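Local coordinates for fibrinogen binding protein (Staphylococcus aureus subsp. aureus Mu50, PDB 3DOA) that probably binds fibrinogen and, like related NFACT proteins, may act in ribosome-associated protein quality control, at residues D4-K9 and E199-L204; I93-R98 and I169-I174; E178-I183 and T220-F225. All coordinates share one frame; numbering follows the deposited sequence. Where two conformers were deposited one is given.

Contact 1. Residues D4-K9 and E199-L204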
loop_
_atom_site.group_PDB
_atom_site.type_symbol
_atom_site.label_atom_id
_atom_site.label_comp_id
_atom_site.label_asym_id
_atom_site.label_seq_id
_atom_site.Cartn_x
_atom_site.Cartn_y
_atom_site.Cartn_z
ATOM N N ASP A 4 -0.807 6.080 -1.484
ATOM C CA ASP A 4 0.408 6.024 -2.275
ATOM C C ASP A 4 1.283 4.807 -2.149
ATOM O O ASP A 4 1.190 4.031 -1.179
ATOM C CB ASP A 4 1.376 6.985 -1.566
ATOM C CG ASP A 4 1.111 8.328 -1.842
ATOM O OD1 ASP A 4 -0.008 8.550 -2.296
ATOM O OD2 ASP A 4 1.996 9.167 -1.648
ATOM N N GLY A 5 2.284 4.799 -3.016
ATOM C CA GLY A 5 3.512 4.126 -2.739
ATOM C C GLY A 5 4.076 4.529 -1.400
ATOM O O GLY A 5 4.276 3.701 -0.534
ATOM N N LEU A 6 4.331 5.812 -1.198
ATOM C CA LEU A 6 5.034 6.239 0.016
ATOM C C LEU A 6 4.247 5.946 1.292
ATOM O O LEU A 6 4.819 5.556 2.315
ATOM C CB LEU A 6 5.435 7.706 -0.091
ATOM C CG LEU A 6 6.162 8.101 -1.388
ATOM C CD1 LEU A 6 6.082 9.518 -1.395
ATOM C CD2 LEU A 6 7.646 7.711 -1.500
ATOM N N PHE A 7 2.936 6.110 1.232
ATOM C CA PHE A 7 2.084 5.711 2.348
ATOM C C PHE A 7 2.269 4.207 2.620
ATOM O O PHE A 7 2.596 3.785 3.754
ATOM C CB PHE A 7 0.633 6.024 2.037
ATOM C CG PHE A 7 -0.227 5.941 3.211
ATOM C CD1 PHE A 7 -0.387 7.035 4.043
ATOM C CD2 PHE A 7 -0.837 4.759 3.546
ATOM C CE1 PHE A 7 -1.197 6.984 5.214
ATOM C CE2 PHE A 7 -1.653 4.679 4.690
ATOM C CZ PHE A 7 -1.839 5.818 5.541
ATOM N N THR A 8 2.117 3.405 1.561
ATOM C CA THR A 8 2.471 1.980 1.625
ATOM C C THR A 8 3.855 1.729 2.250
ATOM O O THR A 8 4.002 0.884 3.144
ATOM C CB THR A 8 2.449 1.366 0.249
ATOM O OG1 THR A 8 1.134 1.499 -0.288
ATOM C CG2 THR A 8 2.882 -0.096 0.263
ATOM N N LYS A 9 4.880 2.443 1.827
ATOM C CA LYS A 9 6.175 2.186 2.426
ATOM C C LYS A 9 5.999 2.255 3.925
ATOM O O LYS A 9 6.516 1.403 4.633
ATOM C CB LYS A 9 7.276 3.164 1.931
ATOM C CG LYS A 9 8.446 3.380 2.916
ATOM C CD LYS A 9 9.539 4.326 2.370
ATOM C CE LYS A 9 10.933 3.736 2.421
ATOM N NZ LYS A 9 11.138 2.950 3.701
ATOM N N GLU A 199 7.149 5.993 -9.748
ATOM C CA GLU A 199 6.340 4.840 -9.252
ATOM C C GLU A 199 5.799 5.161 -7.885
ATOM O O GLU A 199 6.500 5.629 -6.979
ATOM C CB GLU A 199 7.197 3.523 -9.222
ATOM C CG GLU A 199 6.539 2.206 -8.580
ATOM C CD GLU A 199 7.497 0.938 -8.460
ATOM O OE1 GLU A 199 8.758 1.056 -8.240
ATOM O OE2 GLU A 199 6.932 -0.208 -8.571
ATOM N N GLY A 200 4.529 4.927 -7.727
ATOM C CA GLY A 200 3.934 5.156 -6.428
ATOM C C GLY A 200 3.684 6.577 -5.971
ATOM O O GLY A 200 3.283 6.782 -4.824
ATOM N N PHE A 201 3.882 7.559 -6.837
ATOM C CA PHE A 201 3.528 8.940 -6.505
ATOM C C PHE A 201 2.029 9.215 -6.593
ATOM O O PHE A 201 1.287 8.460 -7.218
ATOM C CB PHE A 201 4.280 9.914 -7.406
ATOM C CG PHE A 201 5.640 10.330 -6.877
ATOM C CD1 PHE A 201 6.118 9.890 -5.627
ATOM C CD2 PHE A 201 6.410 11.231 -7.609
ATOM C CE1 PHE A 201 7.346 10.311 -5.150
ATOM C CE2 PHE A 201 7.626 11.641 -7.132
ATOM C CZ PHE A 201 8.092 11.177 -5.898
ATOM N N SER A 202 1.604 10.272 -5.912
ATOM C CA SER A 202 0.228 10.793 -5.925
ATOM C C SER A 202 0.276 12.318 -6.045
ATOM O O SER A 202 1.300 12.971 -5.656
ATOM C CB SER A 202 -0.471 10.512 -4.607
ATOM O OG SER A 202 0.359 10.963 -3.545
ATOM N N PRO A 203 -0.845 12.898 -6.500
ATOM C CA PRO A 203 -1.136 14.292 -6.434
ATOM C C PRO A 203 -0.648 14.931 -5.124
ATOM O O PRO A 203 0.139 15.887 -5.151
ATOM C CB PRO A 203 -2.641 14.275 -6.513
ATOM C CG PRO A 203 -2.904 13.247 -7.453
ATOM C CD PRO A 203 -1.965 12.187 -7.122
ATOM N N LEU A 204 -1.067 14.356 -4.004
ATOM C CA LEU A 204 -0.680 14.861 -2.712
ATOM C C LEU A 204 0.792 15.103 -2.639
ATOM O O LEU A 204 1.223 16.237 -2.305
ATOM C CB LEU A 204 -1.071 13.903 -1.598
ATOM C CG LEU A 204 -2.531 13.980 -1.151
ATOM C CD1 LEU A 204 -3.095 12.689 -0.438
ATOM C CD2 LEU A 204 -2.608 15.201 -0.258
#

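Contact 2. Residues I93-R98 and I169-I174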
loop_
_atom_site.group_PDB
_atom_site.type_symbol
_atom_site.label_atom_id
_atom_site.label_comp_id
_atom_site.label_asym_id
_atom_site.label_seq_id
_atom_site.Cartn_x
_atom_site.Cartn_y
_atom_site.Cartn_z
ATOM N N ILE A 93 6.490 -4.087 -3.049
ATOM C CA ILE A 93 7.216 -4.313 -4.298
ATOM C C ILE A 93 7.622 -2.976 -4.858
ATOM O O ILE A 93 6.800 -2.194 -5.302
ATOM C CB ILE A 93 6.431 -5.140 -5.312
ATOM C CG1 ILE A 93 5.869 -6.400 -4.624
ATOM C CG2 ILE A 93 7.323 -5.561 -6.411
ATOM C CD1 ILE A 93 6.822 -7.211 -3.673
ATOM N N GLY A 94 8.914 -2.716 -4.797
ATOM C CA GLY A 94 9.470 -1.427 -5.190
ATOM C C GLY A 94 8.851 -0.342 -4.347
ATOM O O GLY A 94 8.616 -0.514 -3.110
ATOM N N ASN A 95 8.547 0.758 -5.053
ATOM C CA ASN A 95 7.686 1.848 -4.489
ATOM C C ASN A 95 6.213 1.782 -4.944
ATOM O O ASN A 95 5.505 2.727 -4.745
ATOM C CB ASN A 95 8.324 3.251 -4.702
ATOM C CG ASN A 95 7.603 4.355 -3.939
ATOM O OD1 ASN A 95 7.358 4.271 -2.717
ATOM N ND2 ASN A 95 7.240 5.406 -4.682
ATOM N N ASP A 96 5.758 0.621 -5.440
ATOM C CA ASP A 96 4.423 0.478 -5.992
ATOM C C ASP A 96 3.446 0.316 -4.874
ATOM O O ASP A 96 3.846 0.254 -3.737
ATOM C CB ASP A 96 4.294 -0.661 -7.009
ATOM C CG ASP A 96 3.022 -0.514 -7.872
ATOM O OD1 ASP A 96 2.402 0.581 -7.798
ATOM O OD2 ASP A 96 2.578 -1.449 -8.603
ATOM N N ARG A 97 2.166 0.353 -5.214
ATOM C CA ARG A 97 1.060 0.174 -4.268
ATOM C C ARG A 97 0.620 -1.355 -4.163
ATOM O O ARG A 97 -0.556 -1.748 -4.415
ATOM C CB ARG A 97 -0.166 1.025 -4.672
ATOM C CG ARG A 97 -0.054 2.550 -4.741
ATOM C CD ARG A 97 -0.864 3.066 -5.996
ATOM N NE ARG A 97 -1.281 4.457 -5.789
ATOM C CZ ARG A 97 -0.691 5.597 -6.260
ATOM N NH1 ARG A 97 0.383 5.571 -7.075
ATOM N NH2 ARG A 97 -1.206 6.800 -5.929
ATOM N N ARG A 98 1.610 -2.135 -3.724
ATOM C CA ARG A 98 1.631 -3.558 -3.675
ATOM C C ARG A 98 2.393 -4.084 -2.438
ATOM O O ARG A 98 3.567 -3.745 -2.181
ATOM C CB ARG A 98 2.319 -4.064 -4.909
ATOM C CG ARG A 98 1.422 -4.069 -6.074
ATOM C CD ARG A 98 2.169 -4.065 -7.403
ATOM N NE ARG A 98 2.680 -5.375 -7.803
ATOM C CZ ARG A 98 3.861 -5.572 -8.396
ATOM N NH1 ARG A 98 4.665 -4.553 -8.647
ATOM N NH2 ARG A 98 4.249 -6.807 -8.738
ATOM N N ILE A 169 9.890 5.148 -12.621
ATOM C CA ILE A 169 11.115 5.015 -11.882
ATOM C C ILE A 169 10.826 5.038 -10.413
ATOM O O ILE A 169 9.855 5.608 -9.984
ATOM C CB ILE A 169 12.058 6.135 -12.187
ATOM C CG1 ILE A 169 12.462 6.082 -13.637
ATOM C CG2 ILE A 169 13.282 5.983 -11.386
ATOM C CD1 ILE A 169 12.032 7.254 -14.414
ATOM N N ASN A 170 11.671 4.382 -9.643
ATOM C CA ASN A 170 11.515 4.344 -8.201
ATOM C C ASN A 170 12.184 5.630 -7.641
ATOM O O ASN A 170 13.409 5.833 -7.739
ATOM C CB ASN A 170 12.085 3.055 -7.578
ATOM C CG ASN A 170 11.735 2.888 -6.066
ATOM O OD1 ASN A 170 11.742 3.835 -5.264
ATOM N ND2 ASN A 170 11.415 1.671 -5.686
ATOM N N PRO A 171 11.357 6.510 -7.063
ATOM C CA PRO A 171 11.872 7.705 -6.526
ATOM C C PRO A 171 12.942 7.444 -5.525
ATOM O O PRO A 171 13.746 8.337 -5.279
ATOM C CB PRO A 171 10.672 8.335 -5.845
ATOM C CG PRO A 171 9.728 7.313 -5.715
ATOM C CD PRO A 171 9.907 6.451 -6.872
ATOM N N TYR A 172 12.998 6.267 -4.929
ATOM C CA TYR A 172 14.092 6.052 -4.009
ATOM C C TYR A 172 15.380 5.745 -4.721
ATOM O O TYR A 172 16.386 5.792 -4.101
ATOM C CB TYR A 172 13.761 4.982 -3.006
ATOM C CG TYR A 172 12.699 5.428 -2.096
ATOM C CD1 TYR A 172 13.007 6.290 -1.043
ATOM C CD2 TYR A 172 11.385 5.032 -2.273
ATOM C CE1 TYR A 172 12.048 6.778 -0.193
ATOM C CE2 TYR A 172 10.386 5.510 -1.407
ATOM C CZ TYR A 172 10.749 6.388 -0.375
ATOM O OH TYR A 172 9.833 6.869 0.492
ATOM N N ASP A 173 15.377 5.454 -6.018
ATOM C CA ASP A 173 16.613 5.013 -6.709
ATOM C C ASP A 173 17.298 6.137 -7.471
ATOM O O ASP A 173 18.168 5.930 -8.312
ATOM C CB ASP A 173 16.278 3.889 -7.683
ATOM C CG ASP A 173 15.786 2.604 -6.971
ATOM O OD1 ASP A 173 15.948 2.388 -5.721
ATOM O OD2 ASP A 173 15.215 1.769 -7.705
ATOM N N ILE A 174 16.903 7.361 -7.169
ATOM C CA ILE A 174 17.220 8.480 -8.041
ATOM C C ILE A 174 17.492 9.658 -7.131
ATOM O O ILE A 174 16.943 9.705 -6.012
ATOM C CB ILE A 174 16.050 8.715 -8.990
ATOM C CG1 ILE A 174 16.405 9.776 -10.007
ATOM C CG2 ILE A 174 14.765 9.064 -8.213
ATOM C CD1 ILE A 174 15.564 9.672 -11.268
#

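Contact 3. Residues E178-I183 and T220-F225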
loop_
_atom_site.group_PDB
_atom_site.type_symbol
_atom_site.label_atom_id
_atom_site.label_comp_id
_atom_site.label_asym_id
_atom_site.label_seq_id
_atom_site.Cartn_x
_atom_site.Cartn_y
_atom_site.Cartn_z
ATOM N N GLU A 178 19.290 14.069 -10.709
ATOM C CA GLU A 178 18.996 13.081 -11.755
ATOM C C GLU A 178 17.577 13.159 -12.285
ATOM O O GLU A 178 17.367 12.916 -13.471
ATOM C CB GLU A 178 19.209 11.651 -11.215
ATOM C CG GLU A 178 20.655 11.131 -11.323
ATOM C CD GLU A 178 21.039 10.016 -10.325
ATOM O OE1 GLU A 178 20.186 9.496 -9.574
ATOM O OE2 GLU A 178 22.240 9.674 -10.289
ATOM N N VAL A 179 16.612 13.463 -11.409
ATOM C CA VAL A 179 15.217 13.789 -11.810
ATOM C C VAL A 179 15.100 14.765 -12.993
ATOM O O VAL A 179 14.227 14.636 -13.854
ATOM C CB VAL A 179 14.426 14.380 -10.653
ATOM C CG1 VAL A 179 12.980 14.513 -11.035
ATOM C CG2 VAL A 179 14.560 13.535 -9.388
ATOM N N LEU A 180 16.009 15.729 -13.051
ATOM C CA LEU A 180 15.917 16.770 -14.059
ATOM C C LEU A 180 15.786 16.172 -15.410
ATOM O O LEU A 180 14.940 16.592 -16.164
ATOM C CB LEU A 180 17.088 17.714 -14.010
ATOM C CG LEU A 180 17.156 18.502 -12.704
ATOM C CD1 LEU A 180 18.272 19.518 -12.809
ATOM C CD2 LEU A 180 15.771 19.158 -12.293
ATOM N N LYS A 181 16.578 15.153 -15.704
ATOM C CA LYS A 181 16.470 14.466 -17.001
ATOM C C LYS A 181 15.045 14.223 -17.500
ATOM O O LYS A 181 14.808 14.177 -18.693
ATOM C CB LYS A 181 17.150 13.107 -16.927
ATOM C CG LYS A 181 18.660 13.180 -16.912
ATOM C CD LYS A 181 19.305 11.771 -17.015
ATOM C CE LYS A 181 18.940 10.849 -15.797
ATOM N NZ LYS A 181 19.709 11.331 -14.603
ATOM N N TYR A 182 14.106 14.039 -16.587
ATOM C CA TYR A 182 12.744 13.626 -16.956
ATOM C C TYR A 182 11.704 14.757 -16.909
ATOM O O TYR A 182 10.507 14.471 -16.950
ATOM C CB TYR A 182 12.284 12.456 -16.028
ATOM C CG TYR A 182 13.304 11.334 -15.964
ATOM C CD1 TYR A 182 13.423 10.442 -17.018
ATOM C CD2 TYR A 182 14.183 11.208 -14.872
ATOM C CE1 TYR A 182 14.399 9.417 -17.014
ATOM C CE2 TYR A 182 15.174 10.209 -14.843
ATOM C CZ TYR A 182 15.284 9.285 -15.934
ATOM O OH TYR A 182 16.258 8.259 -15.985
ATOM N N ILE A 183 12.157 16.017 -16.778
ATOM C CA ILE A 183 11.283 17.204 -16.600
ATOM C C ILE A 183 11.561 18.258 -17.655
ATOM O O ILE A 183 12.708 18.657 -17.830
ATOM C CB ILE A 183 11.553 17.897 -15.290
ATOM C CG1 ILE A 183 11.252 16.955 -14.121
ATOM C CG2 ILE A 183 10.747 19.178 -15.247
ATOM C CD1 ILE A 183 9.814 16.515 -14.010
ATOM N N THR A 220 15.918 24.459 -8.154
ATOM C CA THR A 220 15.127 24.252 -6.949
ATOM C C THR A 220 14.488 22.865 -6.851
ATOM O O THR A 220 14.335 22.313 -5.747
ATOM C CB THR A 220 14.025 25.316 -6.861
ATOM O OG1 THR A 220 13.312 25.327 -8.103
ATOM C CG2 THR A 220 14.622 26.662 -6.521
ATOM N N LEU A 221 14.099 22.327 -8.020
ATOM C CA LEU A 221 13.314 21.098 -8.076
ATOM C C LEU A 221 14.088 20.031 -7.353
ATOM O O LEU A 221 13.551 19.445 -6.423
ATOM C CB LEU A 221 12.960 20.704 -9.482
ATOM C CG LEU A 221 12.124 19.414 -9.608
ATOM C CD1 LEU A 221 11.130 19.200 -8.446
ATOM C CD2 LEU A 221 11.363 19.282 -10.979
ATOM N N PRO A 222 15.385 19.840 -7.688
ATOM C CA PRO A 222 16.204 18.842 -6.998
ATOM C C PRO A 222 16.170 18.957 -5.497
ATOM O O PRO A 222 16.003 17.975 -4.820
ATOM C CB PRO A 222 17.599 19.137 -7.507
ATOM C CG PRO A 222 17.378 19.698 -8.840
ATOM C CD PRO A 222 16.167 20.529 -8.730
ATOM N N GLU A 223 16.313 20.174 -5.001
ATOM C CA GLU A 223 16.240 20.467 -3.569
ATOM C C GLU A 223 14.916 20.034 -2.976
ATOM O O GLU A 223 14.881 19.464 -1.906
ATOM C CB GLU A 223 16.350 21.979 -3.368
ATOM C CG GLU A 223 17.697 22.515 -3.110
ATOM C CD GLU A 223 17.917 23.895 -3.731
ATOM O OE1 GLU A 223 16.940 24.701 -3.790
ATOM O OE2 GLU A 223 19.071 24.195 -4.162
ATOM N N ALA A 224 13.827 20.355 -3.660
ATOM C CA ALA A 224 12.508 20.036 -3.146
ATOM C C ALA A 224 12.358 18.498 -3.045
ATOM O O ALA A 224 12.157 17.909 -1.965
ATOM C CB ALA A 224 11.417 20.658 -4.055
ATOM N N PHE A 225 12.527 17.848 -4.191
ATOM C CA PHE A 225 12.553 16.416 -4.263
ATOM C C PHE A 225 13.361 15.764 -3.106
ATOM O O PHE A 225 12.799 14.993 -2.301
ATOM C CB PHE A 225 13.106 16.015 -5.608
ATOM C CG PHE A 225 13.014 14.541 -5.871
ATOM C CD1 PHE A 225 11.896 13.991 -6.507
ATOM C CD2 PHE A 225 14.032 13.679 -5.495
ATOM C CE1 PHE A 225 11.811 12.582 -6.748
ATOM C CE2 PHE A 225 13.923 12.303 -5.763
ATOM C CZ PHE A 225 12.808 11.775 -6.362
#

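Contact 1. Residues D4-K9 and E199-L204
Asp4 and Gly5 meet Gly200 and Ser202 where two helices begin. Asp4 is the N-cap residue of helix 5-15, and Ser202 is the N-cap residue of helix 203-210. This buried joint brings the N-terminal helix against a helical region consistent with the H2TH clan to which the NFACT family belongs.

Asp4 can be followed outward. The nearest atom to its CB across the contact is Gly200 O, at 3.8 Å. A chi1 of -78° sets CG beside the backbone N, and the carboxylate reaches Ser202 instead of capping its own helix. OD1 accepts a hydrogen bond of 2.7 Å from Ser202 OG. The hydroxyl comes in on the syn side, 20° out of the carboxylate plane. OD2, the other branch, is 3.1 Å from the same OG. Ser202 OG works in two directions: it donates to Asp4, and it also accepts a weak bond from Ile205 N and so caps helix 203-210.

The backbones come close at two glycines. Gly5 CA and Gly200 CA are 3.9 Å apart, with no side chain between them. Gly5 N donates to Gly200 O at 2.9 Å, a bent bond. The first turn of helix 5-15 is thus tied by one backbone bond and one side-chain bond.

The apolar part is small. Leu6 and Phe201 cross at a slant, with Leu6 CD1 4.0 Å from Phe201 CE1. Met229 of helix 220-232 touches both side chains. Phe201 O also accepts from Arg97 NH1. Behind the joint, Asp4 O takes two bonds from Thr8, one from its N and one from its OG1 at 2.7 Å.

Contact 2. Residues I93-R98 and I169-I174
A type II' beta turn, Ile93 to Asp96, packs against an Asx turn at Asn170, and Asn95 makes most of the contact. No hydrogen bond joins the two segments directly. Asn170 OD1 accepts from Tyr172 N at 2.8 Å, which closes the Asx turn and fixes the amide. Its ND2 therefore faces the other loop, 3.1 Å from Asn95 N. Both are donors, so this pair is proximity and not a bond.

The Asn95 side chain points toward segment 169-174. Its CG is anti to the backbone N (chi1 -170°), which carries the amide between Pro171 and Tyr172. The beta turn itself links strands 86-92 and 98-106 of the five-stranded antiparallel sheet, so Asn95 stands at the end of a beta hairpin. The loop opposite leads into helix 176-179.

The two ends of the amide have different neighbours. ND2 meets the Pro171 ring, nearest its CG; the two side chains cross at about a right angle. It probably also donates to Glu199 O, though that pair is modelled too close to be certain. OD1 sits at the edge of the Tyr172 ring, in its plane and 3.5 Å from CE2. Amide and ring planes are 85° apart. Tyr172 is held at its far end by a hydrogen bond between its OH and Thr232 OG1. Asn170 OD1 also touches Asn95 CB, at 3.5 Å.

Contact 3. Residues E178-I183 and T220-F225
Val179 CG2 sits on the middle of the Phe225 ring. It is 3.7 Å from the ring centroid and 1° off the ring normal, a CH-pi contact over the face. The methyl is almost equally far from all six ring carbons. With chi1 at -172° the Phe225 ring is swung away from its own backbone N and out toward Val179.

Leu180 makes the next bump. Its CD2 rests on the Pro222 ring, 3.8 Å from CD and as near to CG, and the two side chains cross at about a right angle. The same methyl borders Leu221 CB at 4.3 Å, so it lies in the shallow dip between Leu221 and Pro222. Ile183 and Leu221 meet tip to tip, Ile183 CG1 lying 3.9 Å from Leu221 CD2. The contact is wholly apolar, with no hydrogen bond across it.

It joins segment 178-183, on and just after helix 176-179, to helix 220-232 near its start. Ile190 of helix 190-197 touches both Ile183 and Leu221. Ile209 of helix 203-210 packs on Leu221 and Ala224, while Ile174 reaches Phe225 from the loop before helix 176-179.

From the N terminus, the chain leaves helix 5-15 and runs through both the four- and five-stranded sheets before 199-204 meets the N-terminal helix. Contact 1 closes this long loop. Contact 2 is nested within it: the hairpin turn of the five-stranded sheet is joined at 169-174, before helix 176-179. Contact 3 opens at 178-183, after contact 2 has closed, and ends at 220-225. It therefore crosses contact 1. Contacts 1 and 2 touch, their centres about 9 Å apart, through Leu6 against Tyr172 and the backbones of Glu199 and Ile169. Phe225 touches Phe201, Pro171 and Ile174, so contact 3 borders both others. Together they tie the N-terminal helix and the five-stranded sheet to the helical region.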